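Local structure of invasion protein InvA (Salmonella enterica subsp. enterica serovar Typhimurium, 3LW9) at residues P4-V9 / V55-E60; S12-L17 / L43-G48; R25-F30 / P39-R44. The protein takes part in invasion of intestinal epithelial cells as an inner-membrane type III secretion protein, this chain being a cytoplasmic domain of it. The protein carries 2 engineered substitutions. All coordinates share one frame; numbering follows the deposited sequence.

Contact 1 (P4-V9 / V55-E60); sequences PLILLV and VLLINE
Ile-6 and Leu-57 form a hydrogen-bonded antiparallel pair between strands 5-9 and 53-58. Ile-6 N donates a hydrogen bond to Leu-57 O over 2.9 Å. Leu-57 N donates one back to Ile-6 O over 2.8 Å, and both are close to linear. Leu-8 and Val-55 repeat the pattern: Leu-8 N reaches Val-55 O at 2.9 Å with a bend to 146°. In return, Val-55 N donates to Leu-8 O at 3.0 Å. Leu-7 and Leu-56, between these pairs, form a non-hydrogen-bonded pair; CA of Leu-7 turns its hydrogen to Val-55 O, and CA of Leu-56 does likewise to Ile-6 O.

Apolar packing occupies both faces. On the face of Ile-6, Leu-8, Val-55 and Leu-57, the Leu-8 side chain is pivotal: its CD1 presses on Leu-57 CD1 at 3.4 Å, tighter than usual, as the two side chains cross at about a right angle. Its other methyl, Leu-8 CD2, lies 3.8 Å from Val-55 CB. On the other face, Leu-56 holds CG anti to its backbone N (chi1 175°) and Leu-7 holds its own beside N; these opposite settings bring Leu-7 CD2 and Leu-56 CD1 together at 3.8 Å.

Strand 5-9 is central in a mixed four-stranded sheet: its other edge bonds in parallel to strand 41-45, through Leu-42 and Arg-44, while strand 61-67 flanks 53-58, with Arg-62 packing on Val-55 and Leu-57.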
ATOM      1  N   PRO A   4      10.306 -11.033 -10.963  1.00 43.22           N
ATOM      2  CA  PRO A   4       9.443 -11.215  -9.794  1.00 40.85           C
ATOM      3  C   PRO A   4       9.368 -10.006  -8.853  1.00 38.51           C
ATOM      4  O   PRO A   4      10.325  -9.244  -8.753  1.00 37.19           O
ATOM      5  CB  PRO A   4      10.099 -12.381  -9.036  1.00 40.52           C
ATOM      6  CG  PRO A   4      11.502 -12.431  -9.507  1.00 43.33           C
ATOM      7  CD  PRO A   4      11.655 -11.582 -10.741  1.00 44.92           C
ATOM      8  N   LEU A   5       8.230  -9.849  -8.179  1.00 36.60           N
ATOM      9  CA  LEU A   5       8.112  -8.947  -7.029  1.00 35.73           C
ATOM     10  C   LEU A   5       8.635  -9.669  -5.802  1.00 34.45           C
ATOM     11  O   LEU A   5       8.281 -10.840  -5.565  1.00 35.55           O
ATOM     12  CB  LEU A   5       6.653  -8.585  -6.746  1.00 35.71           C
ATOM     13  CG  LEU A   5       5.758  -7.917  -7.791  1.00 38.98           C
ATOM     14  CD1 LEU A   5       4.501  -7.440  -7.081  1.00 36.84           C
ATOM     15  CD2 LEU A   5       6.413  -6.788  -8.498  1.00 45.53           C
ATOM     16  N   ILE A   6       9.445  -9.001  -4.997  1.00 34.28           N
ATOM     17  CA  ILE A   6       9.963  -9.619  -3.781  1.00 33.77           C
ATOM     18  C   ILE A   6       9.416  -8.891  -2.555  1.00 32.93           C
ATOM     19  O   ILE A   6       9.433  -7.685  -2.514  1.00 31.89           O
ATOM     20  CB  ILE A   6      11.512  -9.552  -3.699  1.00 35.57           C
ATOM     21  CG1 ILE A   6      12.198 -10.152  -4.938  1.00 38.42           C
ATOM     22  CG2 ILE A   6      12.013 -10.213  -2.423  1.00 37.05           C
ATOM     23  CD1 ILE A   6      11.826 -11.544  -5.255  1.00 39.92           C
ATOM     24  N   LEU A   7       8.911  -9.637  -1.577  1.00 31.62           N
ATOM     25  CA  LEU A   7       8.508  -9.065  -0.319  1.00 31.68           C
ATOM     26  C   LEU A   7       9.436  -9.602   0.753  1.00 31.78           C
ATOM     27  O   LEU A   7       9.418 -10.816   1.035  1.00 33.63           O
ATOM     28  CB  LEU A   7       7.086  -9.453   0.017  1.00 31.48           C
ATOM     29  CG  LEU A   7       5.968  -9.022  -0.935  1.00 34.22           C
ATOM     30  CD1 LEU A   7       4.618  -9.550  -0.411  1.00 36.47           C
ATOM     31  CD2 LEU A   7       5.951  -7.507  -1.073  1.00 32.81           C
ATOM     32  N   LEU A   8      10.234  -8.698   1.314  1.00 32.95           N
ATOM     33  CA  LEU A   8      10.987  -8.934   2.554  1.00 33.70           C
ATOM     34  C   LEU A   8      10.009  -8.888   3.718  1.00 33.23           C
ATOM     35  O   LEU A   8       9.296  -7.873   3.907  1.00 33.03           O
ATOM     36  CB  LEU A   8      12.029  -7.869   2.766  1.00 35.51           C
ATOM     37  CG  LEU A   8      13.293  -7.874   1.903  1.00 39.48           C
ATOM     38  CD1 LEU A   8      13.000  -8.422   0.556  1.00 42.63           C
ATOM     39  CD2 LEU A   8      13.943  -6.522   1.830  1.00 41.20           C
ATOM     40  N   VAL A   9      10.000  -9.971   4.489  1.00 32.20           N
ATOM     41  CA  VAL A   9       9.075 -10.138   5.579  1.00 31.46           C
ATOM     42  C   VAL A   9       9.800 -10.506   6.874  1.00 32.58           C
ATOM     43  O   VAL A   9      10.968 -10.958   6.849  1.00 32.01           O
ATOM     44  CB  VAL A   9       7.982 -11.168   5.248  1.00 31.04           C
ATOM     45  CG1 VAL A   9       7.206 -10.773   3.979  1.00 31.87           C
ATOM     46  CG2 VAL A   9       8.564 -12.575   5.097  1.00 31.29           C
ATOM     47  N   VAL A  55       8.930  -5.028   3.121  1.00 31.93           N
ATOM     48  CA  VAL A  55       9.568  -4.233   2.071  1.00 32.39           C
ATOM     49  C   VAL A  55       9.277  -4.844   0.690  1.00 31.55           C
ATOM     50  O   VAL A  55       9.445  -6.046   0.458  1.00 32.69           O
ATOM     51  CB  VAL A  55      11.073  -4.045   2.334  1.00 32.95           C
ATOM     52  CG1 VAL A  55      11.690  -3.161   1.236  1.00 34.55           C
ATOM     53  CG2 VAL A  55      11.279  -3.415   3.692  1.00 34.28           C
ATOM     54  N   LEU A  56       8.764  -4.018  -0.214  1.00 30.99           N
ATOM     55  CA  LEU A  56       8.546  -4.407  -1.590  1.00 31.22           C
ATOM     56  C   LEU A  56       9.750  -4.054  -2.442  1.00 32.48           C
ATOM     57  O   LEU A  56      10.113  -2.897  -2.530  1.00 30.86           O
ATOM     58  CB  LEU A  56       7.328  -3.686  -2.151  1.00 31.80           C
ATOM     59  CG  LEU A  56       7.007  -3.870  -3.646  1.00 35.95           C
ATOM     60  CD1 LEU A  56       6.822  -5.311  -4.076  1.00 38.79           C
ATOM     61  CD2 LEU A  56       5.782  -3.047  -3.971  1.00 37.84           C
ATOM     62  N   LEU A  57      10.367  -5.071  -3.028  1.00 33.92           N
ATOM     63  CA  LEU A  57      11.403  -4.880  -4.016  1.00 36.11           C
ATOM     64  C   LEU A  57      10.873  -5.242  -5.389  1.00 37.92           C
ATOM     65  O   LEU A  57      10.217  -6.275  -5.584  1.00 36.88           O
ATOM     66  CB  LEU A  57      12.608  -5.768  -3.733  1.00 36.87           C
ATOM     67  CG  LEU A  57      13.045  -5.914  -2.268  1.00 38.99           C
ATOM     68  CD1 LEU A  57      14.259  -6.863  -2.212  1.00 41.74           C
ATOM     69  CD2 LEU A  57      13.370  -4.529  -1.684  1.00 40.96           C
ATOM     70  N   ILE A  58      11.235  -4.420  -6.369  1.00 40.08           N
ATOM     71  CA  ILE A  58      11.087  -4.805  -7.765  1.00 42.99           C
ATOM     72  C   ILE A  58      12.395  -4.610  -8.491  1.00 44.56           C
ATOM     73  O   ILE A  58      13.012  -3.546  -8.391  1.00 44.51           O
ATOM     74  CB  ILE A  58       9.936  -4.011  -8.393  1.00 43.96           C
ATOM     75  CG1 ILE A  58       8.610  -4.576  -7.851  1.00 45.33           C
ATOM     76  CG2 ILE A  58      10.034  -4.014  -9.894  1.00 47.48           C
ATOM     77  CD1 ILE A  58       7.397  -4.291  -8.696  1.00 47.33           C
ATOM     78  N   ASN A  59      12.841  -5.655  -9.185  1.00 46.11           N
ATOM     79  CA  ASN A  59      14.145  -5.689  -9.809  1.00 47.77           C
ATOM     80  C   ASN A  59      15.277  -5.377  -8.819  1.00 47.90           C
ATOM     81  O   ASN A  59      16.252  -4.740  -9.184  1.00 48.75           O
ATOM     82  CB  ASN A  59      14.172  -4.705 -10.998  1.00 48.94           C
ATOM     83  CG  ASN A  59      15.096  -5.141 -12.101  1.00 50.52           C
ATOM     84  OD1 ASN A  59      15.103  -6.302 -12.478  1.00 54.38           O
ATOM     85  ND2 ASN A  59      15.854  -4.200 -12.660  1.00 50.03           N
ATOM     86  N   GLU A  60      15.119  -5.853  -7.584  1.00 47.13           N
ATOM     87  CA  GLU A  60      16.056  -5.659  -6.473  1.00 47.03           C
ATOM     88  C   GLU A  60      16.204  -4.207  -5.988  1.00 45.70           C
ATOM     89  O   GLU A  60      17.124  -3.894  -5.229  1.00 46.89           O
ATOM     90  CB  GLU A  60      17.420  -6.275  -6.770  1.00 49.98           C
ATOM     91  CG  GLU A  60      17.397  -7.810  -7.006  1.00 52.74           C
ATOM     92  CD  GLU A  60      16.862  -8.629  -5.822  1.00 56.23           C
ATOM     93  OE1 GLU A  60      16.931  -8.163  -4.657  1.00 59.13           O
ATOM     94  OE2 GLU A  60      16.379  -9.769  -6.060  1.00 58.27           O
TER
HETATM   95  O   HOH W   1      12.731  -8.781  -8.701  1.00 25.53           O

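Contact 2 (S12-L17 / L43-G48); sequences SRREDL and LRDGEG
Arg-14, in the first turn of helix 14-19, stretches across to Leu-43 and Asp-45 on strand 41-45, an outermost strand of the mixed sheet. Helix 14-19 packs on the sheet within a beta-alpha-beta crossover: strand 5-9 leads into helices 14-19 and 22-34, and the chain returns as strand 41-45, parallel to and beside the first strand.

The tightly packed part is apolar. Leu-17 and Leu-43 are both buried and point at each other, with Leu-17 CB 4.0 Å from Leu-43 CD2. Val-9 backs Leu-17 and Leu-7 backs Leu-43, so the pair sits against the first strand of the crossover; Phe-70 also touches Leu-17.

Toward the outside the contact turns polar and looser. Arg-14 sets CG anti to its backbone N (chi1 -177°) and runs extended from CG to NE, a reach that carries the guanidinium away from Leu-17, to the backbone of the strand. Its NH1 makes a weak, bent bond (150°) to Leu-43 O, which lies near the guanidinium plane at its edge. The salt bridge between Arg-14 NE and Asp-45 OD1 is long, 3.9 Å, and doubtful, as is the pose of the Asp-45 carboxylate, because the modelled place of OD1 is not secure. A second weak ion pair joins Arg-14 to Glu-18.

Arg-44 points away from the helix, yet its side chain folds back along the strand to the same carbonyl. Its NH1 donates to Leu-43 O at 3.3 Å, nearly within its own guanidinium plane but from 36° above the carbonyl plane, so Leu-43 O takes this bond as well as the weak one from Arg-14 NH1.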
ATOM      1  N   SER A  12      10.040 -14.126  11.721  1.00 35.03           N
ATOM      2  CA  SER A  12       9.069 -14.883  12.509  1.00 35.21           C
ATOM      3  C   SER A  12       7.706 -15.016  11.830  1.00 33.89           C
ATOM      4  O   SER A  12       6.895 -15.794  12.302  1.00 36.17           O
ATOM      5  CB  SER A  12       8.880 -14.257  13.882  1.00 37.06           C
ATOM      6  OG  SER A  12       8.260 -13.017  13.758  1.00 33.64           O
ATOM      7  N   ARG A  13       7.430 -14.262  10.762  1.00 32.60           N
ATOM      8  CA  ARG A  13       6.114 -14.338  10.097  1.00 31.68           C
ATOM      9  C   ARG A  13       6.130 -15.133   8.784  1.00 32.99           C
ATOM     10  O   ARG A  13       5.087 -15.513   8.243  1.00 32.52           O
ATOM     11  CB  ARG A  13       5.650 -12.935   9.761  1.00 30.92           C
ATOM     12  CG  ARG A  13       5.541 -12.009  10.957  1.00 31.73           C
ATOM     13  CD  ARG A  13       4.347 -12.410  11.817  1.00 31.95           C
ATOM     14  NE  ARG A  13       4.107 -11.457  12.893  1.00 33.49           N
ATOM     15  CZ  ARG A  13       3.085 -11.507  13.745  1.00 35.90           C
ATOM     16  NH1 ARG A  13       2.136 -12.427  13.620  1.00 36.55           N
ATOM     17  NH2 ARG A  13       2.969 -10.576  14.686  1.00 38.13           N
ATOM     18  N   ARG A  14       7.333 -15.364   8.259  1.00 33.62           N
ATOM     19  CA  ARG A  14       7.473 -15.862   6.905  1.00 34.21           C
ATOM     20  C   ARG A  14       6.709 -17.165   6.718  1.00 33.40           C
ATOM     21  O   ARG A  14       6.005 -17.342   5.734  1.00 33.37           O
ATOM     22  CB  ARG A  14       8.960 -16.079   6.587  1.00 35.82           C
ATOM     23  CG  ARG A  14       9.226 -16.528   5.148  1.00 39.90           C
ATOM     24  CD  ARG A  14      10.673 -17.088   5.093  1.00 49.34           C
ATOM     25  NE  ARG A  14      10.837 -18.038   4.004  1.00 56.55           N
ATOM     26  CZ  ARG A  14      11.010 -17.699   2.734  1.00 59.86           C
ATOM     27  NH1 ARG A  14      11.070 -16.427   2.391  1.00 63.20           N
ATOM     28  NH2 ARG A  14      11.145 -18.631   1.801  1.00 62.27           N
ATOM     29  N   GLU A  15       6.847 -18.107   7.652  1.00 34.82           N
ATOM     30  CA  GLU A  15       6.194 -19.405   7.451  1.00 36.18           C
ATOM     31  C   GLU A  15       4.648 -19.305   7.512  1.00 35.23           C
ATOM     32  O   GLU A  15       3.919 -19.924   6.714  1.00 35.48           O
ATOM     33  CB  GLU A  15       6.760 -20.464   8.414  1.00 39.31           C
ATOM     34  CG  GLU A  15       6.656 -21.888   7.890  1.00 43.48           C
ATOM     35  CD  GLU A  15       7.833 -22.351   6.948  1.00 48.26           C
ATOM     36  OE1 GLU A  15       8.480 -21.517   6.229  1.00 45.82           O
ATOM     37  OE2 GLU A  15       8.066 -23.593   6.926  1.00 46.15           O
ATOM     38  N   ASP A  16       4.123 -18.526   8.444  1.00 35.28           N
ATOM     39  CA  ASP A  16       2.689 -18.252   8.443  1.00 35.75           C
ATOM     40  C   ASP A  16       2.181 -17.641   7.144  1.00 33.45           C
ATOM     41  O   ASP A  16       1.080 -17.973   6.694  1.00 33.14           O
ATOM     42  CB  ASP A  16       2.300 -17.299   9.562  1.00 36.58           C
ATOM     43  CG  ASP A  16       2.388 -17.902  10.928  1.00 42.04           C
ATOM     44  OD1 ASP A  16       2.694 -19.099  11.097  1.00 44.41           O
ATOM     45  OD2 ASP A  16       2.127 -17.132  11.872  1.00 47.23           O
ATOM     46  N   LEU A  17       2.937 -16.696   6.584  1.00 32.24           N
ATOM     47  CA  LEU A  17       2.559 -16.064   5.318  1.00 31.89           C
ATOM     48  C   LEU A  17       2.604 -17.044   4.138  1.00 32.10           C
ATOM     49  O   LEU A  17       1.748 -16.991   3.256  1.00 31.32           O
ATOM     50  CB  LEU A  17       3.398 -14.824   5.034  1.00 31.83           C
ATOM     51  CG  LEU A  17       3.285 -13.735   6.106  1.00 31.22           C
ATOM     52  CD1 LEU A  17       4.286 -12.590   5.803  1.00 31.28           C
ATOM     53  CD2 LEU A  17       1.840 -13.188   6.206  1.00 34.43           C
ATOM     54  N   LEU A  43       8.395 -14.378  -1.304  1.00 41.78           N
ATOM     55  CA  LEU A  43       8.679 -13.908   0.047  1.00 40.81           C
ATOM     56  C   LEU A  43      10.139 -14.236   0.368  1.00 42.54           C
ATOM     57  O   LEU A  43      10.626 -15.296  -0.058  1.00 45.32           O
ATOM     58  CB  LEU A  43       7.765 -14.622   1.023  1.00 40.73           C
ATOM     59  CG  LEU A  43       6.378 -14.022   1.263  1.00 41.91           C
ATOM     60  CD1 LEU A  43       5.892 -13.089   0.167  1.00 38.99           C
ATOM     61  CD2 LEU A  43       5.385 -15.115   1.554  1.00 45.20           C
ATOM     62  N   ARG A  44      10.812 -13.342   1.100  1.00 41.46           N
ATOM     63  CA  ARG A  44      12.183 -13.552   1.623  1.00 43.10           C
ATOM     64  C   ARG A  44      12.297 -12.964   3.041  1.00 41.69           C
ATOM     65  O   ARG A  44      11.620 -11.965   3.399  1.00 38.56           O
ATOM     66  CB  ARG A  44      13.225 -12.910   0.701  1.00 44.18           C
ATOM     67  CG  ARG A  44      13.303 -13.539  -0.677  1.00 49.69           C
ATOM     68  CD  ARG A  44      13.836 -14.974  -0.645  1.00 57.69           C
ATOM     69  NE  ARG A  44      14.271 -15.424  -1.978  1.00 62.87           N
ATOM     70  CZ  ARG A  44      13.560 -16.188  -2.810  1.00 66.12           C
ATOM     71  NH1 ARG A  44      12.340 -16.625  -2.486  1.00 67.77           N
ATOM     72  NH2 ARG A  44      14.076 -16.525  -3.985  1.00 69.50           N
ATOM     73  N   ASP A  45      13.108 -13.601   3.886  1.00 41.71           N
ATOM     74  CA  ASP A  45      13.320 -13.081   5.220  1.00 41.20           C
ATOM     75  C   ASP A  45      14.064 -11.778   5.102  1.00 40.54           C
ATOM     76  O   ASP A  45      15.103 -11.718   4.441  1.00 41.16           O
ATOM     77  CB  ASP A  45      14.182 -14.007   6.064  1.00 45.00           C
ATOM     78  CG  ASP A  45      13.470 -15.286   6.485  1.00 47.66           C
ATOM     79  OD1 ASP A  45      12.249 -15.381   6.411  1.00 49.33           O
ATOM     80  OD2 ASP A  45      14.170 -16.224   6.887  1.00 54.32           O
ATOM     81  N   GLY A  46      13.564 -10.750   5.771  1.00 39.61           N
ATOM     82  CA  GLY A  46      14.265  -9.480   5.856  1.00 41.31           C
ATOM     83  C   GLY A  46      15.160  -9.393   7.081  1.00 45.36           C
ATOM     84  O   GLY A  46      14.679  -9.347   8.204  1.00 46.84           O
ATOM     85  N   GLU A  47      16.461  -9.323   6.853  1.00 49.20           N
ATOM     86  CA  GLU A  47      17.436  -9.213   7.938  1.00 53.67           C
ATOM     87  C   GLU A  47      17.189  -7.928   8.719  1.00 53.58           C
ATOM     88  O   GLU A  47      17.111  -6.850   8.125  1.00 53.42           O
ATOM     89  CB  GLU A  47      18.851  -9.191   7.378  1.00 56.70           C
ATOM     90  CG  GLU A  47      19.226 -10.406   6.549  1.00 60.84           C
ATOM     91  CD  GLU A  47      18.895 -11.707   7.252  1.00 66.10           C
ATOM     92  OE1 GLU A  47      19.725 -12.208   8.051  1.00 70.41           O
ATOM     93  OE2 GLU A  47      17.790 -12.220   6.995  1.00 66.47           O
ATOM     94  N   GLY A  48      17.024  -8.044  10.031  1.00 54.69           N
ATOM     95  CA  GLY A  48      16.857  -6.873  10.893  1.00 55.05           C
ATOM     96  C   GLY A  48      15.503  -6.225  10.803  1.00 52.59           C
ATOM     97  O   GLY A  48      15.239  -5.217  11.472  1.00 52.47           O
TER

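Contact 3 (R25-F30 / P39-R44); sequences RMRSQF and PEVLLR. Engineered in segment 25-30: Met-26 (natural residue Leu).
Met-26 and Arg-27, consecutive on helix 22-34, meet different methyls of Val-41. This is the last helix of the beta-alpha-beta crossover before strand 41-45, and the contact packs it on that returning strand. Met-26 is an engineered selenomethionine in place of the natural leucine. Its chain bends at the last torsion, swinging CE toward the strand, and this methyl touches Val-41 CG1 at 3.6 Å, the two side chains crossing at about a right angle.

Arg-27 works on the other methyl. The arginine and valine side chains slide past each other in opposite directions, bringing Arg-27 CD to 4.0 Å from Val-41 CG2 and leaving the aliphatic part of the arginine alongside the start of the strand.

Beyond CD, Arg-27 bends at chi3 (54°) and its guanidinium swings toward the loop before the strand. Arg-27 NH1 approaches Pro-39 O at 3.2 Å, but the N-H angle of only 122° makes this a weak bond, set obliquely to the guanidinium plane. One guanidinium face looks onto the backbone of Glu-40, whose CA stands 3.9 Å above the plane, offset toward its rim.

Around this contact, Met-26 also packs on Leu-7 of strand 5-9 and on Tyr-125 of the long helix 120-151, so helix 22-34 lies against both sheet and long helix. Strand 41-45, on which Val-41 sits, bonds through Leu-42 and Arg-44 to strand 5-9.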
ATOM      1  N   ARG A  25      -2.724 -15.384  -3.047  1.00 37.69           N
ATOM      2  CA  ARG A  25      -3.832 -14.469  -2.727  1.00 37.31           C
ATOM      3  C   ARG A  25      -3.645 -13.156  -3.502  1.00 35.39           C
ATOM      4  O   ARG A  25      -4.568 -12.609  -4.075  1.00 33.38           O
ATOM      5  CB  ARG A  25      -3.928 -14.139  -1.238  1.00 39.92           C
ATOM      6  CG  ARG A  25      -4.420 -15.244  -0.344  1.00 43.47           C
ATOM      7  CD  ARG A  25      -4.144 -14.907   1.119  1.00 49.98           C
ATOM      8  NE  ARG A  25      -4.890 -13.724   1.572  1.00 51.50           N
ATOM      9  CZ  ARG A  25      -5.893 -13.737   2.449  1.00 54.00           C
ATOM     10  NH1 ARG A  25      -6.310 -14.868   3.004  1.00 56.12           N
ATOM     11  NH2 ARG A  25      -6.488 -12.599   2.787  1.00 55.95           N
HETATM   12  N   MSE A  26      -2.426 -12.640  -3.491  1.00 35.04           N
HETATM   13  CA  MSE A  26      -2.165 -11.393  -4.139  1.00 35.53           C
HETATM   14  C   MSE A  26      -2.314 -11.392  -5.656  1.00 33.81           C
HETATM   15  O   MSE A  26      -2.903 -10.472  -6.238  1.00 32.94           O
HETATM   16  CB  MSE A  26      -0.785 -10.896  -3.740  1.00 37.97           C
HETATM   17  CG  MSE A  26      -1.012  -9.794  -2.808  1.00 47.10           C
HETATM   18 SE   MSE A  26       0.258  -9.530  -1.523  1.00 67.93          SE
HETATM   19  CE  MSE A  26       1.650 -10.512  -2.110  1.00 37.93           C
ATOM     20  N   ARG A  27      -1.729 -12.399  -6.272  1.00 33.72           N
ATOM     21  CA  ARG A  27      -1.800 -12.581  -7.691  1.00 34.92           C
ATOM     22  C   ARG A  27      -3.241 -12.750  -8.170  1.00 33.21           C
ATOM     23  O   ARG A  27      -3.664 -12.086  -9.137  1.00 33.00           O
ATOM     24  CB  ARG A  27      -0.884 -13.747  -8.084  1.00 36.44           C
ATOM     25  CG  ARG A  27       0.564 -13.249  -8.177  1.00 43.06           C
ATOM     26  CD  ARG A  27       1.684 -14.297  -8.165  1.00 49.54           C
ATOM     27  NE  ARG A  27       1.642 -15.390  -9.150  1.00 55.74           N
ATOM     28  CZ  ARG A  27       1.692 -15.281 -10.480  1.00 56.78           C
ATOM     29  NH1 ARG A  27       1.715 -14.107 -11.077  1.00 58.23           N
ATOM     30  NH2 ARG A  27       1.686 -16.383 -11.223  1.00 59.19           N
ATOM     31  N   SER A  28      -4.003 -13.556  -7.426  1.00 34.11           N
ATOM     32  CA  SER A  28      -5.400 -13.838  -7.749  1.00 34.97           C
ATOM     33  C   SER A  28      -6.270 -12.607  -7.617  1.00 35.19           C
ATOM     34  O   SER A  28      -7.050 -12.284  -8.544  1.00 35.40           O
ATOM     35  CB  SER A  28      -5.927 -14.978  -6.874  1.00 35.89           C
ATOM     36  OG  SER A  28      -5.221 -16.171  -7.180  1.00 41.13           O
ATOM     37  N   GLN A  29      -6.113 -11.874  -6.513  1.00 34.20           N
ATOM     38  CA  GLN A  29      -6.932 -10.700  -6.313  1.00 34.37           C
ATOM     39  C   GLN A  29      -6.611  -9.594  -7.306  1.00 33.44           C
ATOM     40  O   GLN A  29      -7.524  -8.926  -7.787  1.00 31.89           O
ATOM     41  CB  GLN A  29      -6.872 -10.163  -4.885  1.00 35.75           C
ATOM     42  CG  GLN A  29      -8.086  -9.256  -4.561  1.00 38.38           C
ATOM     43  CD  GLN A  29      -9.439 -10.017  -4.626  1.00 38.95           C
ATOM     44  OE1 GLN A  29      -9.587 -11.065  -4.018  1.00 41.57           O
ATOM     45  NE2 GLN A  29     -10.404  -9.478  -5.360  1.00 41.02           N
ATOM     46  N   PHE A  30      -5.328  -9.366  -7.586  1.00 33.11           N
ATOM     47  CA  PHE A  30      -4.948  -8.318  -8.524  1.00 33.95           C
ATOM     48  C   PHE A  30      -5.531  -8.565  -9.936  1.00 33.61           C
ATOM     49  O   PHE A  30      -5.951  -7.634 -10.623  1.00 33.06           O
ATOM     50  CB  PHE A  30      -3.428  -8.191  -8.615  1.00 34.94           C
ATOM     51  CG  PHE A  30      -2.974  -6.845  -9.126  1.00 39.74           C
ATOM     52  CD1 PHE A  30      -3.011  -5.723  -8.315  1.00 39.80           C
ATOM     53  CD2 PHE A  30      -2.545  -6.705 -10.429  1.00 40.55           C
ATOM     54  CE1 PHE A  30      -2.609  -4.515  -8.768  1.00 42.24           C
ATOM     55  CE2 PHE A  30      -2.150  -5.484 -10.906  1.00 42.83           C
ATOM     56  CZ  PHE A  30      -2.183  -4.379 -10.071  1.00 45.29           C
ATOM     57  N   PRO A  39       3.662 -10.451 -11.878  1.00 60.10           N
ATOM     58  CA  PRO A  39       4.649 -11.513 -11.977  1.00 60.41           C
ATOM     59  C   PRO A  39       4.618 -12.354 -10.696  1.00 58.19           C
ATOM     60  O   PRO A  39       3.802 -12.077  -9.805  1.00 55.95           O
ATOM     61  CB  PRO A  39       5.962 -10.751 -12.111  1.00 59.37           C
ATOM     62  CG  PRO A  39       5.735  -9.468 -11.411  1.00 57.67           C
ATOM     63  CD  PRO A  39       4.268  -9.155 -11.540  1.00 58.06           C
ATOM     64  N   GLU A  40       5.493 -13.350 -10.588  1.00 57.76           N
ATOM     65  CA  GLU A  40       5.533 -14.153  -9.375  1.00 56.13           C
ATOM     66  C   GLU A  40       5.902 -13.258  -8.188  1.00 51.39           C
ATOM     67  O   GLU A  40       6.642 -12.280  -8.314  1.00 49.56           O
ATOM     68  CB  GLU A  40       6.462 -15.373  -9.498  1.00 58.49           C
ATOM     69  CG  GLU A  40       7.935 -15.102  -9.332  1.00 60.29           C
ATOM     70  CD  GLU A  40       8.823 -16.313  -9.661  1.00 66.18           C
ATOM     71  OE1 GLU A  40       8.367 -17.466  -9.483  1.00 69.93           O
ATOM     72  OE2 GLU A  40       9.985 -16.090 -10.075  1.00 67.75           O
ATOM     73  N   VAL A  41       5.335 -13.589  -7.047  1.00 49.37           N
ATOM     74  CA  VAL A  41       5.561 -12.873  -5.833  1.00 45.77           C
ATOM     75  C   VAL A  41       6.315 -13.838  -4.958  1.00 45.97           C
ATOM     76  O   VAL A  41       5.805 -14.937  -4.645  1.00 46.59           O
ATOM     77  CB  VAL A  41       4.237 -12.456  -5.164  1.00 44.69           C
ATOM     78  CG1 VAL A  41       4.519 -11.886  -3.835  1.00 42.18           C
ATOM     79  CG2 VAL A  41       3.497 -11.461  -6.070  1.00 43.82           C
ATOM     80  N   LEU A  42       7.531 -13.441  -4.584  1.00 44.44           N
ATOM     81  CA  LEU A  42       8.372 -14.244  -3.714  1.00 44.71           C
ATOM     82  C   LEU A  42       8.522 -13.576  -2.350  1.00 42.59           C
ATOM     83  O   LEU A  42       8.742 -12.367  -2.246  1.00 39.92           O
ATOM     84  CB  LEU A  42       9.742 -14.461  -4.347  1.00 46.14           C
ATOM     85  CG  LEU A  42       9.731 -15.105  -5.731  1.00 48.47           C
ATOM     86  CD1 LEU A  42      11.120 -15.200  -6.321  1.00 50.18           C
ATOM     87  CD2 LEU A  42       9.072 -16.487  -5.613  1.00 50.22           C
ATOM     88  N   LEU A  43       8.395 -14.378  -1.304  1.00 41.78           N
ATOM     89  CA  LEU A  43       8.679 -13.908   0.047  1.00 40.81           C
ATOM     90  C   LEU A  43      10.139 -14.236   0.368  1.00 42.54           C
ATOM     91  O   LEU A  43      10.626 -15.296  -0.058  1.00 45.32           O
ATOM     92  CB  LEU A  43       7.765 -14.622   1.023  1.00 40.73           C
ATOM     93  CG  LEU A  43       6.378 -14.022   1.263  1.00 41.91           C
ATOM     94  CD1 LEU A  43       5.892 -13.089   0.167  1.00 38.99           C
ATOM     95  CD2 LEU A  43       5.385 -15.115   1.554  1.00 45.20           C
ATOM     96  N   ARG A  44      10.812 -13.342   1.100  1.00 41.46           N
ATOM     97  CA  ARG A  44      12.183 -13.552   1.623  1.00 43.10           C
ATOM     98  C   ARG A  44      12.297 -12.964   3.041  1.00 41.69           C
ATOM     99  O   ARG A  44      11.620 -11.965   3.399  1.00 38.56           O
ATOM    100  CB  ARG A  44      13.225 -12.910   0.701  1.00 44.18           C
ATOM    101  CG  ARG A  44      13.303 -13.539  -0.677  1.00 49.69           C
ATOM    102  CD  ARG A  44      13.836 -14.974  -0.645  1.00 57.69           C
ATOM    103  NE  ARG A  44      14.271 -15.424  -1.978  1.00 62.87           N
ATOM    104  CZ  ARG A  44      13.560 -16.188  -2.810  1.00 66.12           C
ATOM    105  NH1 ARG A  44      12.340 -16.625  -2.486  1.00 67.77           N
ATOM    106  NH2 ARG A  44      14.076 -16.525  -3.985  1.00 69.50           N
TER

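The three contacts belong to one mixed sheet and the helices packed on it. Strand 5-9 of contact 1 neighbours strand 41-45, which contacts 2 and 3 share through Leu-43 and Arg-44. Contact 1 lies about 12 Å from contact 2 and about 11 Å from contact 3, centre to centre; contacts 2 and 3 are about 15 Å apart. Probable backbone bonds tie the two strands: Leu-7 N to Leu-42 O and Val-9 N to Arg-44 O, each 2.8 Å. Side chains join the contacts too, with Leu-7 CD1 3.8 Å from Leu-43 CD1 and 3.6 Å from Met-26 CE. In sequence, contacts 2 and 3 are nested within the loop closed by contact 1.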